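Local coordinates for protein MEM-A1 (Soil metagenome, PDB 6E0S) that belongs to the subclass B3 metallo-beta-lactamases and probably uses bound zinc to hydrolyse the beta-lactam ring of antibiotics, at residues A[91-96]-A[167-172]; A[193-198]-A[265-270]; A[48-53]-A[157-162]. One frame throughout, in Å; residues are numbered along the deposited sequence.

Contact 1. Residues A[91-96]-A[167-172]. With ZN (zinc ion), chain B.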
loop_
_atom_site.group_PDB
_atom_site.type_symbol
_atom_site.label_atom_id
_atom_site.label_comp_id
_atom_site.label_asym_id
_atom_site.label_seq_id
_atom_site.Cartn_x
_atom_site.Cartn_y
_atom_site.Cartn_z
ATOM N N HIS A 91 -1.137 3.487 3.384
ATOM C CA HIS A 91 -1.549 4.095 4.638
ATOM C C HIS A 91 -0.457 5.006 5.209
ATOM O O HIS A 91 0.731 4.934 4.858
ATOM C CB HIS A 91 -2.023 3.040 5.663
ATOM C CG HIS A 91 -0.927 2.188 6.214
ATOM N ND1 HIS A 91 -0.618 0.943 5.707
ATOM C CD2 HIS A 91 -0.066 2.402 7.238
ATOM C CE1 HIS A 91 0.391 0.431 6.392
ATOM N NE2 HIS A 91 0.752 1.303 7.318
ATOM N N GLU A 92 -0.909 5.880 6.095
ATOM C CA GLU A 92 -0.229 7.125 6.430
ATOM C C GLU A 92 0.740 6.946 7.587
ATOM O O GLU A 92 0.789 7.752 8.511
ATOM C CB GLU A 92 -1.280 8.201 6.719
ATOM C CG GLU A 92 -2.310 7.876 7.877
ATOM C CD GLU A 92 -3.579 7.108 7.427
ATOM O OE1 GLU A 92 -4.670 7.301 8.029
ATOM O OE2 GLU A 92 -3.485 6.288 6.485
ATOM N N HIS A 93 1.517 5.871 7.569
ATOM C CA HIS A 93 2.502 5.596 8.595
ATOM C C HIS A 93 3.897 5.758 8.003
ATOM O O HIS A 93 4.120 5.557 6.796
ATOM C CB HIS A 93 2.342 4.175 9.168
ATOM C CG HIS A 93 1.225 4.026 10.157
ATOM N ND1 HIS A 93 0.853 2.806 10.684
ATOM C CD2 HIS A 93 0.377 4.937 10.691
ATOM C CE1 HIS A 93 -0.154 2.978 11.524
ATOM N NE2 HIS A 93 -0.461 4.261 11.545
ATOM N N PHE A 94 4.830 6.126 8.876
ATOM C CA PHE A 94 6.245 6.293 8.562
ATOM C C PHE A 94 6.818 5.246 7.600
ATOM O O PHE A 94 7.587 5.592 6.704
ATOM C CB PHE A 94 7.013 6.284 9.885
ATOM C CG PHE A 94 8.473 6.666 9.771
ATOM C CD1 PHE A 94 8.852 8.004 9.809
ATOM C CD2 PHE A 94 9.461 5.685 9.719
ATOM C CE1 PHE A 94 10.191 8.367 9.744
ATOM C CE2 PHE A 94 10.822 6.056 9.658
ATOM C CZ PHE A 94 11.170 7.386 9.668
ATOM N N ASP A 95 6.474 3.965 7.762
ATOM C CA ASP A 95 7.162 2.944 6.976
ATOM C C ASP A 95 6.624 2.802 5.558
ATOM O O ASP A 95 7.221 2.063 4.773
ATOM C CB ASP A 95 7.097 1.585 7.684
ATOM C CG ASP A 95 7.985 1.531 8.927
ATOM O OD1 ASP A 95 7.522 1.052 9.964
ATOM O OD2 ASP A 95 9.136 1.983 8.865
ATOM N N HIS A 96 5.538 3.496 5.203
ATOM C CA HIS A 96 4.978 3.395 3.860
ATOM C C HIS A 96 4.777 4.753 3.218
ATOM O O HIS A 96 4.829 4.872 1.999
ATOM C CB HIS A 96 3.647 2.639 3.903
ATOM C CG HIS A 96 3.781 1.257 4.469
ATOM N ND1 HIS A 96 4.232 0.187 3.725
ATOM C CD2 HIS A 96 3.545 0.774 5.714
ATOM C CE1 HIS A 96 4.269 -0.893 4.488
ATOM N NE2 HIS A 96 3.840 -0.568 5.694
ATOM N N PRO A 167 -9.839 1.037 5.660
ATOM C CA PRO A 167 -9.331 1.465 6.969
ATOM C C PRO A 167 -9.425 0.353 8.016
ATOM O O PRO A 167 -10.136 -0.654 7.855
ATOM C CB PRO A 167 -10.237 2.637 7.332
ATOM C CG PRO A 167 -11.575 2.324 6.637
ATOM C CD PRO A 167 -11.134 1.670 5.333
ATOM N N GLY A 168 -8.670 0.554 9.110
ATOM C CA GLY A 168 -8.736 -0.305 10.287
ATOM C C GLY A 168 -7.351 -0.426 10.902
ATOM O O GLY A 168 -7.157 -0.195 12.106
ATOM N N HIS A 169 -6.370 -0.776 10.061
ATOM C CA HIS A 169 -4.975 -0.601 10.456
ATOM C C HIS A 169 -4.673 0.869 10.742
ATOM O O HIS A 169 -4.009 1.189 11.737
ATOM C CB HIS A 169 -4.041 -1.149 9.371
ATOM C CG HIS A 169 -2.591 -1.154 9.772
ATOM N ND1 HIS A 169 -2.074 -2.070 10.654
ATOM C CD2 HIS A 169 -1.548 -0.369 9.393
ATOM C CE1 HIS A 169 -0.785 -1.831 10.840
ATOM N NE2 HIS A 169 -0.441 -0.799 10.092
ATOM N N THR A 170 -5.146 1.770 9.882
ATOM C CA THR A 170 -5.194 3.211 10.124
ATOM C C THR A 170 -6.581 3.754 9.801
ATOM O O THR A 170 -7.410 3.101 9.152
ATOM C CB THR A 170 -4.194 3.993 9.259
ATOM O OG1 THR A 170 -4.620 3.943 7.884
ATOM C CG2 THR A 170 -2.772 3.396 9.380
ATOM N N GLN A 171 -6.816 5.005 10.198
ATOM C CA GLN A 171 -8.105 5.590 9.864
ATOM C C GLN A 171 -8.244 5.875 8.375
ATOM O O GLN A 171 -9.377 6.031 7.893
ATOM C CB GLN A 171 -8.308 6.872 10.664
ATOM C CG GLN A 171 -8.506 6.617 12.135
ATOM C CD GLN A 171 -8.627 7.922 12.899
ATOM O OE1 GLN A 171 -7.631 8.601 13.122
ATOM N NE2 GLN A 171 -9.837 8.286 13.271
ATOM N N GLY A 172 -7.136 5.919 7.641
ATOM C CA GLY A 172 -7.149 6.352 6.248
ATOM C C GLY A 172 -6.664 5.343 5.218
ATOM O O GLY A 172 -6.467 5.695 4.037
HETATM ZN ZN ZN B . 1.090 0.788 9.494
HETATM O O HOH W 1 2.887 0.281 10.101
#
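His-91 and Thr-170 meet beside a zinc ion, toward which the His-91 imidazole can be followed. Its CB rests 3.5 Å from Thr-170 OG1, and its CG and CD2 then pass Thr-170 CG2. With chi1 at 71°, CG sits between the backbone N and the carbonyl carbon, which turns the ring toward the 167-172 loop. CE1 lies 3.7 Å from His-169 CD2, which comes closest to NE2, at 3.5 Å; the edge of the His-169 ring points at the face of His-91 in a T-shaped pair. ND1 is hydrogen-bonded to Asp-193 OD2, so that this second-shell carboxylate and the zinc, 2.3 Å from NE2, together fix the ring's rotation. The segment 91-96 reads His-Glu-His-Phe-Asp-His, the HxHxDH signature of the superfamily. His-93 ND1 and His-169 NE2 also bind this zinc, while His-93 NE2 and His-169 ND1 are hydrogen-bonded to Asp-130 and Asn-196 O; a water 2.0 Å from the zinc is the fourth ligand. Thr-170 CG2 lies over the His-93 face in a CH-pi contact, 3.5 Å from the ring centroid. Thr-170 OG1 donates to Glu-92 OE2 at 3.0 Å, approaching from above the carboxylate plane, 52° out of it, while accepting from Gly-172 N in an ST turn.

Contact 2. Residues A[193-198]-A[265-270]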
loop_
_atom_site.group_PDB
_atom_site.type_symbol
_atom_site.label_atom_id
_atom_site.label_comp_id
_atom_site.label_asym_id
_atom_site.label_seq_id
_atom_site.Cartn_x
_atom_site.Cartn_y
_atom_site.Cartn_z
ATOM N N ASP A 193 -3.542 -2.829 1.184
ATOM C CA ASP A 193 -3.042 -2.184 2.383
ATOM C C ASP A 193 -2.954 -3.211 3.503
ATOM O O ASP A 193 -3.507 -4.308 3.415
ATOM C CB ASP A 193 -3.952 -1.030 2.806
ATOM C CG ASP A 193 -3.301 -0.128 3.871
ATOM O OD1 ASP A 193 -4.043 0.638 4.512
ATOM O OD2 ASP A 193 -2.064 -0.189 4.053
ATOM N N SER A 194 -2.189 -2.874 4.533
ATOM C CA SER A 194 -2.180 -3.717 5.716
ATOM C C SER A 194 -3.583 -3.818 6.290
ATOM O O SER A 194 -4.324 -2.829 6.361
ATOM C CB SER A 194 -1.220 -3.160 6.769
ATOM O OG SER A 194 -1.420 -3.887 7.990
ATOM N N LEU A 195 -3.947 -5.036 6.704
ATOM C CA LEU A 195 -5.214 -5.298 7.378
ATOM C C LEU A 195 -4.996 -5.741 8.820
ATOM O O LEU A 195 -5.898 -6.300 9.436
ATOM C CB LEU A 195 -6.024 -6.357 6.620
ATOM C CG LEU A 195 -6.457 -6.041 5.194
ATOM C CD1 LEU A 195 -7.151 -7.259 4.562
ATOM C CD2 LEU A 195 -7.364 -4.787 5.213
ATOM N N ASN A 196 -3.809 -5.500 9.362
ATOM C CA ASN A 196 -3.433 -6.030 10.662
ATOM C C ASN A 196 -3.945 -5.144 11.795
ATOM O O ASN A 196 -3.680 -3.935 11.839
ATOM C CB ASN A 196 -1.917 -6.188 10.728
ATOM C CG ASN A 196 -1.446 -7.444 10.021
ATOM O OD1 ASN A 196 -2.236 -8.154 9.369
ATOM N ND2 ASN A 196 -0.152 -7.738 10.152
ATOM N N ALA A 197 -4.715 -5.747 12.696
ATOM C CA ALA A 197 -5.139 -5.087 13.926
ATOM C C ALA A 197 -3.954 -4.979 14.876
ATOM O O ALA A 197 -3.712 -5.870 15.697
ATOM C CB ALA A 197 -6.294 -5.853 14.583
ATOM N N PHE A 198 -3.204 -3.890 14.781
ATOM C CA PHE A 198 -2.045 -3.668 15.634
ATOM C C PHE A 198 -2.253 -2.356 16.374
ATOM O O PHE A 198 -2.668 -1.367 15.768
ATOM C CB PHE A 198 -0.755 -3.640 14.803
ATOM C CG PHE A 198 0.476 -3.573 15.641
ATOM C CD1 PHE A 198 1.070 -2.353 15.921
ATOM C CD2 PHE A 198 1.016 -4.726 16.202
ATOM C CE1 PHE A 198 2.210 -2.285 16.731
ATOM C CE2 PHE A 198 2.157 -4.665 17.010
ATOM C CZ PHE A 198 2.749 -3.444 17.275
ATOM N N ARG A 265 -7.952 -13.517 -0.964
ATOM C CA ARG A 265 -8.761 -14.174 0.053
ATOM C C ARG A 265 -7.879 -14.775 1.141
ATOM O O ARG A 265 -8.203 -14.685 2.333
ATOM C CB ARG A 265 -9.656 -15.234 -0.604
ATOM C CG ARG A 265 -10.484 -16.057 0.366
ATOM C CD ARG A 265 -11.557 -16.903 -0.373
ATOM N NE ARG A 265 -11.855 -16.394 -1.722
ATOM C CZ ARG A 265 -12.787 -15.480 -2.012
ATOM N NH1 ARG A 265 -13.543 -14.948 -1.054
ATOM N NH2 ARG A 265 -12.964 -15.095 -3.275
ATOM N N GLN A 266 -6.733 -15.353 0.766
ATOM C CA GLN A 266 -5.833 -15.895 1.789
ATOM C C GLN A 266 -5.263 -14.793 2.677
ATOM O O GLN A 266 -5.116 -14.974 3.898
ATOM C CB GLN A 266 -4.704 -16.697 1.127
ATOM C CG GLN A 266 -5.207 -18.019 0.547
ATOM C CD GLN A 266 -4.267 -18.630 -0.467
ATOM O OE1 GLN A 266 -3.254 -18.040 -0.831
ATOM N NE2 GLN A 266 -4.629 -19.802 -0.965
ATOM N N TYR A 267 -4.884 -13.679 2.066
ATOM C CA TYR A 267 -4.374 -12.527 2.811
ATOM C C TYR A 267 -5.431 -11.995 3.772
ATOM O O TYR A 267 -5.134 -11.635 4.923
ATOM C CB TYR A 267 -3.974 -11.454 1.792
ATOM C CG TYR A 267 -3.471 -10.146 2.320
ATOM C CD1 TYR A 267 -4.310 -9.026 2.368
ATOM C CD2 TYR A 267 -2.149 -10.007 2.735
ATOM C CE1 TYR A 267 -3.852 -7.797 2.802
ATOM C CE2 TYR A 267 -1.680 -8.783 3.192
ATOM C CZ TYR A 267 -2.536 -7.687 3.236
ATOM O OH TYR A 267 -2.070 -6.458 3.669
ATOM N N ALA A 268 -6.675 -11.926 3.309
ATOM C CA ALA A 268 -7.744 -11.438 4.167
ATOM C C ALA A 268 -8.028 -12.418 5.292
ATOM O O ALA A 268 -8.220 -12.001 6.437
ATOM C CB ALA A 268 -9.008 -11.154 3.352
ATOM N N GLU A 269 -8.001 -13.728 5.001
ATOM C CA GLU A 269 -8.241 -14.704 6.061
ATOM C C GLU A 269 -7.153 -14.624 7.121
ATOM O O GLU A 269 -7.431 -14.751 8.318
ATOM C CB GLU A 269 -8.313 -16.114 5.488
ATOM C CG GLU A 269 -9.635 -16.411 4.845
ATOM C CD GLU A 269 -9.745 -17.842 4.373
ATOM O OE1 GLU A 269 -9.327 -18.753 5.135
ATOM O OE2 GLU A 269 -10.237 -18.039 3.233
ATOM N N ARG A 270 -5.903 -14.407 6.699
ATOM C CA ARG A 270 -4.833 -14.306 7.682
ATOM C C ARG A 270 -5.042 -13.089 8.575
ATOM O O ARG A 270 -4.833 -13.151 9.789
ATOM C CB ARG A 270 -3.487 -14.254 6.968
ATOM C CG ARG A 270 -3.120 -15.592 6.348
ATOM C CD ARG A 270 -1.679 -15.602 5.841
ATOM N NE ARG A 270 -1.452 -14.639 4.758
ATOM C CZ ARG A 270 -1.474 -14.920 3.454
ATOM N NH1 ARG A 270 -1.745 -16.155 3.037
ATOM N NH2 ARG A 270 -1.227 -13.950 2.572
#
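Tyr-267 reaches from the C-terminal helix 263-285 to Asp-193 and Leu-195, in the loop that follows strand 185-192 and borders the zinc site of this metallo-beta-lactamase fold. One aromatic side chain here makes both a polar and an apolar contact, through its hydroxyl and its ring edge carbons. The polar part is a hydrogen bond from Tyr-267 OH to Asp-193 O, 2.6 Å long. Asp-193 O lies in the plane of the phenol, at its edge, but the donor stands 47° above the carbonyl plane, with a C=O...O angle of 119°. Having CG opposite the backbone N (chi1 177°) carries the ring away from the helix toward the loop. Within the loop, Ser-194 OG accepts from Asn-196 N at 3.2 Å in a nearly straight bond, forming an ST turn; separately, Ser-194 N makes a weak hydrogen bond to Asp-193 OD2, whose main partner is His-91 ND1. The apolar part belongs to Leu-195, whose side chain crosses the phenol at a slant. Val-225 of helix 214-226 also packs on this leucine, and Leu-233 of strand 232-235 touches the tyrosine, so the contact is buried where loop, helices and sheet converge. Leu-195 CD1 approaches Tyr-267 CE1 to 3.8 Å, and the same methyl lies 4.5 Å from CB of Ala-268, the next residue of the helix.

Contact 3. Residues A[48-53]-A[157-162]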
loop_
_atom_site.group_PDB
_atom_site.type_symbol
_atom_site.label_atom_id
_atom_site.label_comp_id
_atom_site.label_asym_id
_atom_site.label_seq_id
_atom_site.Cartn_x
_atom_site.Cartn_y
_atom_site.Cartn_z
ATOM N N VAL A 48 5.293 0.244 -5.967
ATOM C CA VAL A 48 4.953 -0.302 -7.267
ATOM C C VAL A 48 4.856 0.836 -8.265
ATOM O O VAL A 48 4.155 1.826 -8.021
ATOM C CB VAL A 48 3.637 -1.104 -7.203
ATOM C CG1 VAL A 48 3.076 -1.336 -8.626
ATOM C CG2 VAL A 48 3.868 -2.423 -6.458
ATOM N N LEU A 49 5.546 0.678 -9.402
ATOM C CA LEU A 49 5.528 1.643 -10.492
ATOM C C LEU A 49 4.597 1.145 -11.595
ATOM O O LEU A 49 4.776 0.036 -12.104
ATOM C CB LEU A 49 6.927 1.833 -11.075
ATOM C CG LEU A 49 6.995 2.892 -12.203
ATOM C CD1 LEU A 49 6.824 4.276 -11.603
ATOM C CD2 LEU A 49 8.369 2.740 -12.911
ATOM N N ILE A 50 3.617 1.962 -11.966
ATOM C CA ILE A 50 2.704 1.644 -13.061
ATOM C C ILE A 50 3.049 2.607 -14.177
ATOM O O ILE A 50 2.705 3.793 -14.102
ATOM C CB ILE A 50 1.228 1.778 -12.655
ATOM C CG1 ILE A 50 0.976 1.064 -11.325
ATOM C CG2 ILE A 50 0.331 1.244 -13.784
ATOM C CD1 ILE A 50 -0.494 1.211 -10.746
ATOM N N ALA A 51 3.706 2.113 -15.208
ATOM C CA ALA A 51 4.345 3.001 -16.178
ATOM C C ALA A 51 3.472 3.242 -17.407
ATOM O O ALA A 51 2.633 2.406 -17.760
ATOM C CB ALA A 51 5.677 2.417 -16.605
ATOM N N SER A 52 3.662 4.399 -18.056
ATOM C CA SER A 52 2.999 4.633 -19.332
ATOM C C SER A 52 3.736 5.727 -20.094
ATOM O O SER A 52 4.453 6.549 -19.493
ATOM C CB SER A 52 1.521 5.015 -19.135
ATOM O OG SER A 52 1.400 6.424 -19.032
ATOM N N PRO A 53 3.557 5.783 -21.414
ATOM C CA PRO A 53 4.160 6.872 -22.198
ATOM C C PRO A 53 3.642 8.249 -21.819
ATOM O O PRO A 53 4.292 9.247 -22.149
ATOM C CB PRO A 53 3.778 6.518 -23.646
ATOM C CG PRO A 53 3.529 5.040 -23.644
ATOM C CD PRO A 53 2.914 4.766 -22.263
ATOM N N GLY A 157 -3.572 8.758 -18.827
ATOM C CA GLY A 157 -3.445 8.112 -20.116
ATOM C C GLY A 157 -4.156 6.772 -20.124
ATOM O O GLY A 157 -5.344 6.680 -19.793
ATOM N N PRO A 158 -3.421 5.702 -20.438
ATOM C CA PRO A 158 -3.996 4.350 -20.415
ATOM C C PRO A 158 -4.076 3.719 -19.030
ATOM O O PRO A 158 -4.401 2.536 -18.924
ATOM C CB PRO A 158 -3.013 3.571 -21.295
ATOM C CG PRO A 158 -1.616 4.232 -20.876
ATOM C CD PRO A 158 -1.960 5.703 -20.701
ATOM N N LEU A 159 -3.759 4.438 -17.951
ATOM C CA LEU A 159 -3.802 3.873 -16.616
ATOM C C LEU A 159 -5.079 4.295 -15.909
ATOM O O LEU A 159 -5.505 5.447 -16.012
ATOM C CB LEU A 159 -2.612 4.319 -15.766
ATOM C CG LEU A 159 -1.232 4.254 -16.415
ATOM C CD1 LEU A 159 -0.096 4.770 -15.477
ATOM C CD2 LEU A 159 -0.933 2.848 -16.881
ATOM N N ALA A 160 -5.674 3.369 -15.166
ATOM C CA ALA A 160 -6.898 3.671 -14.413
ATOM C C ALA A 160 -6.800 2.859 -13.122
ATOM O O ALA A 160 -6.950 1.634 -13.149
ATOM C CB ALA A 160 -8.166 3.322 -15.212
ATOM N N VAL A 161 -6.520 3.533 -12.006
ATOM C CA VAL A 161 -6.304 2.884 -10.712
ATOM C C VAL A 161 -7.416 3.317 -9.757
ATOM O O VAL A 161 -7.601 4.513 -9.520
ATOM C CB VAL A 161 -4.919 3.238 -10.135
ATOM C CG1 VAL A 161 -4.669 2.483 -8.830
ATOM C CG2 VAL A 161 -3.798 2.919 -11.133
ATOM N N THR A 162 -8.118 2.351 -9.165
ATOM C CA THR A 162 -9.279 2.640 -8.334
ATOM C C THR A 162 -8.890 2.646 -6.863
ATOM O O THR A 162 -8.208 1.723 -6.394
ATOM C CB THR A 162 -10.372 1.602 -8.572
ATOM O OG1 THR A 162 -10.780 1.651 -9.951
ATOM C CG2 THR A 162 -11.590 1.845 -7.685
#
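Ser-52 and Pro-158 mark the nearest approach of two backbones that run in broadly opposite senses, their CA atoms 7.1 Å apart, with no hydrogen bond joining the segments. Apolar side chains carry most of the contact, with the backbone oxygens of Ile-50 and Ala-51 lying against Leu-159. Ile-50 and Leu-159 run alongside one another, pointing opposite ways, which brings Ile-50 CG2 to 3.7 Å from Leu-159 CD2. The other branch of the leucine, CD1, lies 3.3 Å from Ile-50 O. Strand 48-50 belongs to the seven-stranded sheet and strand 159-165 to the five-stranded one: this is the interior of the alpha-beta/beta-alpha sandwich of the metallo-beta-lactamase fold, where two sheets face each other through apolar side chains. Ile-57 of strand 56-59 touches Leu-159 and Val-161 in the same layer, and Trp-178 of strand 174-182 touches Ile-50 and Val-161. Ile-50 places CG1 beside its backbone N (chi1 -48°) and extends from there, so that CD1 meets Val-161 CG2 tip to tip at 3.7 Å. Beyond the end of strand 48-50 the packing passes to smaller groups. Ser-52 CB lies 3.7 Å from Pro-158 CG and 3.9 Å from Leu-159 CG, while Ser-52 OG is hydrogen-bonded to Gly-55 O, in the turn before strand 56-59.

Contacts 1 and 2 are neighbours, their centres 13 Å apart, and they touch: the 193-198 loop supplies hydrogen-bond acceptors to two of the zinc-binding histidines, and Tyr-267 ties that same loop to helix 263-285. Contact 3 lies on the other side of the chain's centre, about 23 Å from contact 1 and 25 Å from contact 2 between centres. Along the chain, contacts 1 and 3 interleave, in the order 48-53, 91-96, 157-162, 167-172, and contact 2 follows both. Strand 159-165 begins in contact 3 and leads into the metal-binding loop of contact 1. Contact 3 thus joins the sheets through their apolar interface, while contacts 1 and 2 form and back the zinc site at the sandwich edge.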